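Local coordinates for protein methylxanthine N1-demethylase NdmA (Pseudomonas putida, PDB 6ICN) that catalyses the N1-demethylation of caffeine to theobromine and formaldehyde, as a Rieske oxygenase that uses a [2Fe-2S] cluster and a non-heme metal centre, at residues 66-70 and 71-75; 186-189 and 190-193; 284-288 and 289-293; 306-309 and 310-314; 353-356 and 357-361. All coordinates share one frame; numbering follows the deposited sequence.

Contact 1 of 5, residues 66-70 and 71-75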
# COMPACT_ATOMS: atom_id res chain seq x y z
N VAL A 66 30.11 2.79 -11.36
CA VAL A 66 30.61 2.23 -12.62
C VAL A 66 30.09 3.09 -13.77
O VAL A 66 28.92 3.50 -13.76
CB VAL A 66 30.18 0.77 -12.80
CG1 VAL A 66 30.56 0.25 -14.18
CG2 VAL A 66 30.83 -0.12 -11.72
N ALA A 67 30.95 3.33 -14.76
CA ALA A 67 30.55 4.09 -15.94
C ALA A 67 31.36 3.61 -17.14
O ALA A 67 32.48 3.12 -16.98
CB ALA A 67 30.74 5.60 -15.75
N LYS A 68 30.78 3.76 -18.33
CA LYS A 68 31.49 3.48 -19.58
C LYS A 68 32.09 4.79 -20.08
O LYS A 68 31.37 5.68 -20.55
CB LYS A 68 30.55 2.85 -20.60
CG LYS A 68 31.23 2.58 -21.94
CD LYS A 68 31.47 1.12 -22.16
CE LYS A 68 32.31 0.86 -23.41
NZ LYS A 68 31.64 1.28 -24.65
N LEU A 69 33.40 4.94 -19.93
CA LEU A 69 34.12 6.16 -20.29
C LEU A 69 34.95 5.85 -21.54
O LEU A 69 35.98 5.17 -21.45
CB LEU A 69 35.01 6.64 -19.15
CG LEU A 69 34.28 6.94 -17.84
CD1 LEU A 69 35.27 7.55 -16.84
CD2 LEU A 69 33.10 7.90 -18.08
N GLY A 70 34.48 6.31 -22.69
CA GLY A 70 35.12 5.91 -23.93
C GLY A 70 34.95 4.42 -24.11
O GLY A 70 33.85 3.89 -23.98
N ASP A 71 36.06 3.72 -24.37
CA ASP A 71 36.01 2.29 -24.62
C ASP A 71 36.20 1.45 -23.36
O ASP A 71 36.29 0.23 -23.46
CB ASP A 71 37.06 1.92 -25.67
CG ASP A 71 36.68 2.36 -27.07
OD1 ASP A 71 35.47 2.28 -27.40
OD2 ASP A 71 37.58 2.78 -27.83
N GLU A 72 36.23 2.08 -22.19
CA GLU A 72 36.64 1.43 -20.96
C GLU A 72 35.50 1.46 -19.95
O GLU A 72 34.85 2.48 -19.79
CB GLU A 72 37.87 2.14 -20.37
CG GLU A 72 38.44 1.51 -19.11
CD GLU A 72 39.71 2.21 -18.59
OE1 GLU A 72 40.10 1.92 -17.43
OE2 GLU A 72 40.29 3.04 -19.33
N TYR A 73 35.30 0.34 -19.25
CA TYR A 73 34.49 0.35 -18.04
C TYR A 73 35.36 0.75 -16.85
O TYR A 73 36.42 0.15 -16.60
CB TYR A 73 33.85 -1.02 -17.80
CG TYR A 73 32.86 -1.40 -18.87
CD1 TYR A 73 31.57 -0.85 -18.89
CD2 TYR A 73 33.21 -2.27 -19.90
CE1 TYR A 73 30.67 -1.19 -19.88
CE2 TYR A 73 32.31 -2.61 -20.90
CZ TYR A 73 31.04 -2.06 -20.88
OH TYR A 73 30.16 -2.40 -21.87
N VAL A 74 34.91 1.77 -16.11
CA VAL A 74 35.67 2.37 -15.02
C VAL A 74 34.86 2.27 -13.74
O VAL A 74 33.64 2.50 -13.75
CB VAL A 74 36.02 3.84 -15.32
CG1 VAL A 74 36.73 4.49 -14.15
CG2 VAL A 74 36.88 3.93 -16.60
N ALA A 75 35.55 1.95 -12.64
CA ALA A 75 34.97 1.95 -11.29
C ALA A 75 35.71 2.95 -10.41
O ALA A 75 36.95 2.92 -10.32
CB ALA A 75 35.04 0.54 -10.68
O HOH W 1 33.53 0.36 -26.77
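K68 lays its aliphatic chain over one face of the Y73 ring, CD standing 3.7 Å from the ring centroid and 26° off the normal, which meets the definition of a CH-pi contact. K68 CD lies 3.3 Å from Y73 CE1, toward the rim. With CG anti to the backbone N (chi1 178°), the lysine chain bends at chi2 to bring CD over the ring, and again at chi4. NZ ends beside the turn, where a water accepts from it and donates to D71 OD1; K68 NZ and D71 OD1 themselves remain 4.8 Å apart, so the water bridges them without a direct contact. L69 and V74 meet on the side of the sheet that carries A67 and E72, with L69 CD1 4.0 Å from V74 CG2.

These pairs are set in register by an antiparallel beta hairpin closed by a type II' turn from L69 to E72, G70 taking the positive phi (64°) that favours glycine. A67 and V74 exchange two backbone bonds, V74 N to A67 O measuring 2.9 Å, and L69 with E72 form the next hydrogen-bonded pair. The hairpin belongs to the Rieske domain; I141, L44 and C134 pack on Y73. Replacing Y73 by an alanine would remove the ring, and is likely to leave the K68 methylenes without their aromatic partner and to open a gap beside those three residues. Because carbon rather than nitrogen faces the ring, the contact is probably mainly dispersive, and the lysine charge probably rests on the water and, through it, on D71.

Contact 2 of 5, residues 186-189 and 190-193. With CO (cobalt (II) ion), chain E; CFF (caffeine), chain F.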
# COMPACT_ATOMS: atom_id res chain seq x y z
N PHE A 186 24.96 -24.02 -3.24
CA PHE A 186 24.97 -24.40 -4.65
C PHE A 186 25.62 -25.76 -4.86
O PHE A 186 25.19 -26.51 -5.74
CB PHE A 186 25.67 -23.33 -5.47
CG PHE A 186 25.39 -23.42 -6.94
CD1 PHE A 186 26.15 -24.24 -7.75
CD2 PHE A 186 24.35 -22.69 -7.51
CE1 PHE A 186 25.89 -24.35 -9.12
CE2 PHE A 186 24.07 -22.80 -8.87
CZ PHE A 186 24.85 -23.61 -9.67
N THR A 187 26.64 -26.09 -4.07
CA THR A 187 27.43 -27.30 -4.26
C THR A 187 27.04 -28.42 -3.31
O THR A 187 27.76 -29.41 -3.21
CB THR A 187 28.92 -27.00 -4.08
OG1 THR A 187 29.15 -26.49 -2.77
CG2 THR A 187 29.44 -25.98 -5.13
N ASP A 188 25.93 -28.26 -2.59
CA ASP A 188 25.55 -29.20 -1.54
C ASP A 188 24.75 -30.35 -2.15
O ASP A 188 23.64 -30.13 -2.65
CB ASP A 188 24.74 -28.46 -0.49
CG ASP A 188 24.35 -29.33 0.68
OD1 ASP A 188 23.59 -30.29 0.46
OD2 ASP A 188 24.78 -29.01 1.81
N PHE A 189 25.31 -31.57 -2.09
CA PHE A 189 24.67 -32.75 -2.65
C PHE A 189 23.51 -33.27 -1.79
O PHE A 189 22.61 -33.93 -2.31
CB PHE A 189 25.69 -33.88 -2.83
CG PHE A 189 26.92 -33.52 -3.65
CD1 PHE A 189 26.92 -32.46 -4.55
CD2 PHE A 189 28.09 -34.28 -3.53
CE1 PHE A 189 28.08 -32.15 -5.29
CE2 PHE A 189 29.24 -33.98 -4.27
CZ PHE A 189 29.23 -32.92 -5.15
N SER A 190 23.50 -32.95 -0.49
CA SER A 190 22.56 -33.55 0.45
C SER A 190 21.18 -32.89 0.49
O SER A 190 20.21 -33.53 0.91
CB SER A 190 23.16 -33.49 1.86
OG SER A 190 24.28 -34.36 1.98
N HIS A 191 21.05 -31.62 0.08
CA HIS A 191 19.79 -30.92 0.29
C HIS A 191 18.80 -31.13 -0.84
O HIS A 191 17.60 -30.88 -0.63
CB HIS A 191 20.03 -29.42 0.49
CG HIS A 191 20.22 -28.64 -0.78
ND1 HIS A 191 21.37 -28.71 -1.54
CD2 HIS A 191 19.41 -27.76 -1.41
CE1 HIS A 191 21.25 -27.92 -2.59
NE2 HIS A 191 20.08 -27.32 -2.53
N PHE A 192 19.26 -31.58 -2.02
CA PHE A 192 18.37 -31.68 -3.18
C PHE A 192 17.11 -32.45 -2.83
O PHE A 192 16.00 -32.03 -3.19
CB PHE A 192 19.08 -32.36 -4.36
CG PHE A 192 20.23 -31.58 -4.95
CD1 PHE A 192 20.01 -30.43 -5.69
CD2 PHE A 192 21.54 -32.01 -4.79
CE1 PHE A 192 21.06 -29.72 -6.25
CE2 PHE A 192 22.61 -31.30 -5.35
CZ PHE A 192 22.36 -30.15 -6.08
N ALA A 193 17.25 -33.56 -2.10
CA ALA A 193 16.09 -34.38 -1.80
C ALA A 193 15.08 -33.69 -0.89
O ALA A 193 13.90 -34.04 -0.93
CB ALA A 193 16.55 -35.71 -1.16
CO CO E . 19.29 -25.77 -3.71
N1 CFF F . 21.92 -26.01 -8.74
C2 CFF F . 21.98 -27.19 -9.43
C10 CFF F . 22.66 -25.87 -7.50
C6 CFF F . 21.18 -24.99 -9.18
N3 CFF F . 21.28 -27.33 -10.59
O11 CFF F . 22.64 -28.09 -9.03
C12 CFF F . 21.34 -28.58 -11.34
C4 CFF F . 20.53 -26.30 -11.04
C5 CFF F . 20.48 -25.14 -10.36
N9 CFF F . 19.76 -26.17 -12.14
O13 CFF F . 21.13 -23.96 -8.57
N7 CFF F . 19.68 -24.30 -11.04
C8 CFF F . 19.24 -24.93 -12.13
C14 CFF F . 19.19 -22.93 -10.90
O HOH W 2 19.88 -35.10 -2.07
O HOH W 3 21.17 -25.21 -4.45
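D188 OD1 is gripped from the following turn by three N-H groups. H191 N donates to D188 OD1 at 2.9 Å, nearly in line with its C-O bond, while S190 N, 2.8 Å from the same D188 OD1, makes a weak bond because its angle is only 123°. The third donor is H191 ND1, whose weak bond to D188 OD1 is 3.4 Å long; ND1 also reaches D188 O at 2.9 Å, again weakly. Carboxylate and imidazole planes stand 79° apart. D188 CG lies anti to its backbone N (chi1 -177°), which turns OD1 back over the 190-191 amides; OD2 is bonded to H102 NE2 of the second subunit.

These weak bonds to ND1 probably help set the imidazole's rotation, with H191 NE2 2.1 Å from the cobalt ion. D307 and H196 complete the protein ligands. F192 turns one ring face toward H191 CE1, and its edge lies 3.6 Å from caffeine O11 at F192 CE1. Caffeine C10, the methyl on N1, lies over the centre of the F186 ring, 3.5 Å above its plane. Two histidines and one carboxylate on a mononuclear metal form the facial triad of Rieske oxygenases, here occupied by cobalt, and an aspartate bridging to the cluster histidine of a neighbouring subunit is the familiar link between their two metal centres.

Contact 3 of 5, residues 284-288 and 289-293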
# COMPACT_ATOMS: atom_id res chain seq x y z
N PHE A 284 23.52 -19.18 -17.92
CA PHE A 284 23.43 -20.58 -18.29
C PHE A 284 23.52 -20.73 -19.80
O PHE A 284 23.08 -19.86 -20.56
CB PHE A 284 22.15 -21.28 -17.73
CG PHE A 284 20.86 -20.79 -18.31
CD1 PHE A 284 20.21 -19.70 -17.75
CD2 PHE A 284 20.29 -21.42 -19.40
CE1 PHE A 284 19.01 -19.26 -18.27
CE2 PHE A 284 19.10 -20.97 -19.95
CZ PHE A 284 18.46 -19.88 -19.39
N ALA A 285 24.13 -21.84 -20.21
CA ALA A 285 24.40 -22.11 -21.62
C ALA A 285 23.90 -23.50 -21.96
O ALA A 285 23.98 -24.41 -21.14
CB ALA A 285 25.89 -22.01 -21.95
N ARG A 286 23.36 -23.65 -23.17
CA ARG A 286 22.83 -24.96 -23.52
C ARG A 286 23.11 -25.28 -24.97
O ARG A 286 23.07 -24.41 -25.84
CB ARG A 286 21.33 -25.08 -23.23
CG ARG A 286 20.42 -24.14 -24.04
CD ARG A 286 19.06 -24.11 -23.35
NE ARG A 286 17.98 -23.60 -24.20
CZ ARG A 286 17.70 -22.31 -24.36
NH1 ARG A 286 18.44 -21.38 -23.76
NH2 ARG A 286 16.66 -21.95 -25.11
N GLU A 287 23.39 -26.57 -25.21
CA GLU A 287 23.65 -27.07 -26.55
C GLU A 287 22.36 -27.23 -27.35
O GLU A 287 22.29 -26.83 -28.52
CB GLU A 287 24.39 -28.41 -26.44
CG GLU A 287 24.81 -29.01 -27.75
CD GLU A 287 25.55 -30.32 -27.54
OE1 GLU A 287 25.45 -30.91 -26.44
OE2 GLU A 287 26.23 -30.77 -28.49
N GLN A 288 21.33 -27.80 -26.72
CA GLN A 288 20.00 -27.90 -27.33
C GLN A 288 19.26 -26.60 -27.05
O GLN A 288 18.80 -26.37 -25.93
CB GLN A 288 19.25 -29.11 -26.78
CG GLN A 288 19.68 -30.44 -27.40
CD GLN A 288 18.89 -31.62 -26.86
OE1 GLN A 288 18.01 -31.46 -26.01
NE2 GLN A 288 19.20 -32.82 -27.36
N SER A 289 19.15 -25.74 -28.06
CA SER A 289 18.70 -24.37 -27.81
C SER A 289 17.53 -23.96 -28.70
O SER A 289 17.25 -22.76 -28.83
CB SER A 289 19.85 -23.38 -27.98
OG SER A 289 20.36 -23.40 -29.31
N ASP A 290 16.83 -24.92 -29.32
CA ASP A 290 15.66 -24.57 -30.11
C ASP A 290 14.42 -24.35 -29.25
O ASP A 290 13.40 -23.86 -29.75
CB ASP A 290 15.39 -25.68 -31.13
CG ASP A 290 15.38 -27.08 -30.49
OD1 ASP A 290 16.34 -27.46 -29.82
OD2 ASP A 290 14.34 -27.75 -30.66
N ASP A 291 14.49 -24.65 -27.95
CA ASP A 291 13.37 -24.48 -27.04
C ASP A 291 13.38 -23.06 -26.47
O ASP A 291 14.23 -22.24 -26.80
CB ASP A 291 13.44 -25.52 -25.93
CG ASP A 291 14.78 -25.50 -25.19
OD1 ASP A 291 15.64 -24.65 -25.51
OD2 ASP A 291 14.95 -26.34 -24.30
N SER A 292 12.44 -22.78 -25.58
CA SER A 292 12.27 -21.44 -25.04
C SER A 292 13.29 -21.15 -23.94
O SER A 292 13.43 -21.95 -23.01
CB SER A 292 10.87 -21.27 -24.47
OG SER A 292 10.80 -20.04 -23.77
N ASP A 293 13.94 -19.98 -24.01
CA ASP A 293 14.76 -19.51 -22.89
C ASP A 293 13.97 -19.51 -21.59
O ASP A 293 14.53 -19.74 -20.51
CB ASP A 293 15.28 -18.10 -23.14
CG ASP A 293 16.33 -18.03 -24.24
OD1 ASP A 293 16.88 -19.09 -24.61
OD2 ASP A 293 16.60 -16.92 -24.71
O HOH W 4 22.87 -24.11 -29.60
O HOH W 5 17.40 -27.51 -23.97
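R286 sends its guanidinium into a loop of carboxylates and is bonded at all three nitrogens, forming a salt-bridge network with D291 and D293. NE donates to D291 OD1 at 2.9 Å on the syn lone pair of that oxygen, and NH2 reaches the same D291 OD1 from the anti side, out of the carboxylate plane. This is a side-on grip by two nitrogens on one atom. NH1 and NH2 make the end-on counterpart, both converging at 2.9 Å on D293 OD1, which they meet on its anti side. NH2 adds a weak bond to D291 O. The carboxylate acceptors keep close to the guanidinium plane, no more than 8° out, although the carboxylates are turned differently, by 42° for D291 and 83° for D293.

R286 is the last residue of strand 277-286, and the network joins the strand end to the connection leading into helix 293-313 in the catalytic domain. S292 occupies the N-cap, its OG accepting from Y294 N and also bonded to E45 of the third subunit. The remaining carboxylate oxygens have partners too: D293 OD2 forms a salt bridge with R166, and D291 OD2 is bonded to H296.

A water donates to D291 OD2 and to Q288 O, each 2.7 Å from it, tying the carboxylate to the backbone of the loop. A second water lies 2.6 Å from S289 OG and donates to E287 O, while E287 OE1 accepts from L263 N. S289 CB rests over one face of the guanidinium, and F284 CZ points its ring edge toward D293 O.

Contact 4 of 5, residues 306-309 and 310-314. With CO (cobalt (II) ion), chain E.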
# COMPACT_ATOMS: atom_id res chain seq x y z
N GLU A 306 12.98 -22.17 -4.06
CA GLU A 306 13.01 -23.27 -3.10
C GLU A 306 14.15 -23.10 -2.09
O GLU A 306 13.96 -23.29 -0.88
CB GLU A 306 13.11 -24.61 -3.84
CG GLU A 306 11.80 -24.94 -4.61
CD GLU A 306 11.90 -26.16 -5.53
OE1 GLU A 306 13.02 -26.59 -5.89
OE2 GLU A 306 10.83 -26.68 -5.93
N ASP A 307 15.34 -22.69 -2.56
CA ASP A 307 16.47 -22.49 -1.65
C ASP A 307 16.28 -21.28 -0.73
O ASP A 307 16.64 -21.33 0.45
CB ASP A 307 17.77 -22.31 -2.45
CG ASP A 307 18.31 -23.62 -2.98
OD1 ASP A 307 18.56 -24.53 -2.18
OD2 ASP A 307 18.50 -23.75 -4.20
N LYS A 308 15.77 -20.16 -1.26
CA LYS A 308 15.91 -18.86 -0.60
C LYS A 308 15.47 -18.81 0.86
O LYS A 308 16.25 -18.33 1.70
CB LYS A 308 15.14 -17.81 -1.44
CG LYS A 308 15.22 -16.39 -0.88
CD LYS A 308 14.40 -15.43 -1.79
CE LYS A 308 14.43 -13.98 -1.27
NZ LYS A 308 13.63 -13.84 -0.03
N PRO A 309 14.27 -19.27 1.24
CA PRO A 309 13.86 -19.08 2.65
C PRO A 309 14.74 -19.85 3.62
O PRO A 309 15.03 -19.36 4.72
CB PRO A 309 12.41 -19.57 2.66
CG PRO A 309 12.23 -20.37 1.43
CD PRO A 309 13.18 -19.81 0.42
N VAL A 310 15.19 -21.04 3.22
CA VAL A 310 16.01 -21.84 4.13
C VAL A 310 17.39 -21.22 4.28
O VAL A 310 17.92 -21.12 5.40
CB VAL A 310 16.08 -23.29 3.62
CG1 VAL A 310 16.94 -24.15 4.55
CG2 VAL A 310 14.66 -23.85 3.50
N ILE A 311 18.00 -20.80 3.17
CA ILE A 311 19.33 -20.22 3.29
C ILE A 311 19.28 -18.89 4.05
O ILE A 311 20.16 -18.60 4.87
CB ILE A 311 20.00 -20.08 1.90
CG1 ILE A 311 21.40 -19.51 2.07
CG2 ILE A 311 19.19 -19.15 0.97
CD1 ILE A 311 22.24 -19.56 0.83
N GLU A 312 18.25 -18.07 3.80
CA GLU A 312 18.14 -16.81 4.54
C GLU A 312 17.86 -17.03 6.02
O GLU A 312 18.14 -16.14 6.83
CB GLU A 312 17.04 -15.92 3.92
CG GLU A 312 17.39 -15.43 2.51
CD GLU A 312 16.38 -14.43 1.96
OE1 GLU A 312 16.80 -13.54 1.18
OE2 GLU A 312 15.17 -14.54 2.30
N SER A 313 17.35 -18.21 6.40
CA SER A 313 17.10 -18.50 7.81
C SER A 313 18.36 -18.88 8.58
O SER A 313 18.37 -18.78 9.82
CB SER A 313 16.07 -19.63 7.95
OG SER A 313 16.68 -20.90 7.85
N GLN A 314 19.42 -19.29 7.90
CA GLN A 314 20.63 -19.74 8.60
C GLN A 314 21.19 -18.61 9.46
O GLN A 314 21.39 -17.48 9.01
CB GLN A 314 21.66 -20.22 7.59
CG GLN A 314 21.26 -21.51 6.87
CD GLN A 314 22.30 -21.93 5.87
OE1 GLN A 314 22.29 -21.48 4.72
NE2 GLN A 314 23.24 -22.78 6.30
CO CO E . 19.29 -25.77 -3.71
O HOH W 3 21.17 -25.21 -4.45
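A one-turn, i to i+4 salt bridge on helix 293-313 joins K308 to E312 close to the helix's C-terminal end, one residue after the metal ligand D307. K308 NZ lies 2.9 Å from E312 OE2, met on the syn side but 35° out of the carboxylate plane. The lysine chain is extended to CE and turns only at chi4 (-71°), which swings NZ back over the carboxylate; CG and CE also lie alongside it, K308 CE 3.4 Å from E312 OE1. That oxygen accepts from D176 N, and a glutamine in place of E312 would probably leave K308 without its counter-charge, loosening the tie along the helix.

P309 kinks the helix without ending it: its nitrogen has no hydrogen for the preceding turn. The bonds from I311 N to D307 O, 3.1 Å, and from E312 N to K308 O bridge the kink. D307 chelates the cobalt ion through both oxygens, OD1 at 2.1 Å and OD2 at 2.2 Å, supplying the carboxylate beside H191 and H196; N185 also bonds OD1. Farther along, S313 OG donates to V310 O at 2.8 Å, and Q314 NE2 bonds R83 O of the second subunit.

Contact 5 of 5, residues 353-356 and 357-361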
# COMPACT_ATOMS: atom_id res chain seq x y z
N PHE A 353 49.99 -15.64 0.16
CA PHE A 353 48.66 -15.70 -0.44
C PHE A 353 48.70 -16.34 -1.82
O PHE A 353 47.88 -17.21 -2.13
CB PHE A 353 48.06 -14.29 -0.49
CG PHE A 353 46.62 -14.26 -0.93
CD1 PHE A 353 45.61 -14.46 -0.01
CD2 PHE A 353 46.28 -14.01 -2.25
CE1 PHE A 353 44.27 -14.41 -0.40
CE2 PHE A 353 44.96 -13.95 -2.65
CZ PHE A 353 43.96 -14.16 -1.72
N ARG A 354 49.65 -15.94 -2.66
CA ARG A 354 49.75 -16.51 -4.00
C ARG A 354 49.93 -18.03 -3.94
O ARG A 354 49.33 -18.77 -4.73
CB ARG A 354 50.91 -15.86 -4.76
CG ARG A 354 51.15 -16.47 -6.12
CD ARG A 354 52.40 -15.87 -6.75
NE ARG A 354 52.06 -14.67 -7.49
CZ ARG A 354 51.66 -14.67 -8.76
NH1 ARG A 354 51.57 -15.83 -9.41
NH2 ARG A 354 51.37 -13.53 -9.37
N SER A 355 50.75 -18.51 -3.00
CA SER A 355 50.96 -19.95 -2.88
C SER A 355 49.69 -20.67 -2.40
O SER A 355 49.31 -21.71 -2.95
CB SER A 355 52.12 -20.22 -1.92
OG SER A 355 53.32 -19.71 -2.47
N ALA A 356 49.05 -20.13 -1.37
CA ALA A 356 47.81 -20.73 -0.87
C ALA A 356 46.76 -20.83 -1.97
O ALA A 356 46.05 -21.84 -2.08
CB ALA A 356 47.29 -19.92 0.31
N LEU A 357 46.65 -19.80 -2.80
CA LEU A 357 45.64 -19.79 -3.86
C LEU A 357 46.00 -20.72 -5.00
O LEU A 357 45.15 -21.48 -5.47
CB LEU A 357 45.45 -18.37 -4.39
CG LEU A 357 44.38 -18.23 -5.47
CD1 LEU A 357 43.00 -18.63 -4.90
CD2 LEU A 357 44.34 -16.81 -5.99
N LEU A 358 47.24 -20.65 -5.50
CA LEU A 358 47.58 -21.24 -6.78
C LEU A 358 48.36 -22.55 -6.70
O LEU A 358 48.51 -23.22 -7.73
CB LEU A 358 48.36 -20.23 -7.64
CG LEU A 358 47.59 -18.98 -8.04
CD1 LEU A 358 48.49 -18.00 -8.81
CD2 LEU A 358 46.35 -19.35 -8.85
N ASP A 359 48.82 -22.96 -5.53
CA ASP A 359 49.52 -24.25 -5.45
C ASP A 359 48.54 -25.39 -5.71
O ASP A 359 47.41 -25.38 -5.20
CB ASP A 359 50.20 -24.45 -4.10
CG ASP A 359 51.47 -23.63 -3.94
OD1 ASP A 359 51.98 -23.09 -4.94
OD2 ASP A 359 51.96 -23.52 -2.80
N PRO A 360 48.91 -26.37 -6.53
CA PRO A 360 48.02 -27.50 -6.79
C PRO A 360 47.97 -28.47 -5.62
O PRO A 360 48.96 -28.67 -4.90
CB PRO A 360 48.63 -28.16 -8.03
CG PRO A 360 50.08 -27.82 -7.92
CD PRO A 360 50.14 -26.44 -7.34
N VAL A 361 46.79 -29.05 -5.41
CA VAL A 361 46.59 -30.13 -4.45
C VAL A 361 45.67 -31.14 -5.11
O VAL A 361 44.46 -30.92 -5.22
CB VAL A 361 46.01 -29.66 -3.11
CG1 VAL A 361 45.82 -30.85 -2.18
CG2 VAL A 361 46.87 -28.58 -2.47
O HOH W 6 53.97 -21.59 -4.54
O HOH W 7 46.49 -24.51 -2.67
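L358 runs back along the last turn of helix 350-358 against R354, and its side chain can be traced atom by atom. CB lies 3.4 Å from R354 O, the carbonyl that also accepts from L358 N. CG follows at 3.7 Å from the same R354 O. CG is anti to the carbonyl carbon (chi1 -65°), a torsion that directs the branch back along the helix, where CD1 ends 3.8 Å from R354 NH1 and near R354 CG. The arginine chain bends at chi3 (-88°), bringing NH1 toward the leucine methyl, which meets the guanidinium obliquely. This is a van der Waals contact.

The same i to i+4 spacing recurs at F353–L357 and S355–D359. L357 N bonds F353 O nearly in line with the carbonyl, and the apolar contact of L357 CD2 with F353 CE2 at 4.4 Å is a loose one. F353 and L357 both pack on L342 of helix 330-348, while A356 O accepts from W338 NE1, so the buried side of this helix is seated on its neighbour.

D359 is the first residue to leave helical torsions, yet its N still bonds S355 O at 2.9 Å. Its carboxylate folds back over S355, with OD2 3.4 Å from S355 CB, and a water donating to D359 OD1 is also bonded to S355 OG. A second water spans the unwound end, donating to A356 O and D359 O, 2.8 Å from each.

How the contacts relate
Each contact spans adjacent segments, so the five follow in series along the chain and none nests in or crosses another. Contact 1 closes a hairpin in the Rieske domain, with its centre about 39 Å from that of contact 2. Contact 2 turns the chain between helices 179-186 and 192-195. Contact 3 closes the link from strand 277-286 to helix 293-313, and contact 4 lies near the other end of that helix, centres about 28 Å apart. Contacts 2 and 4 alone touch: they share the cobalt ion and its water, and both face the second subunit. Contact 5 finishes helix 350-358, its nearest atoms about 15 Å from contact 2.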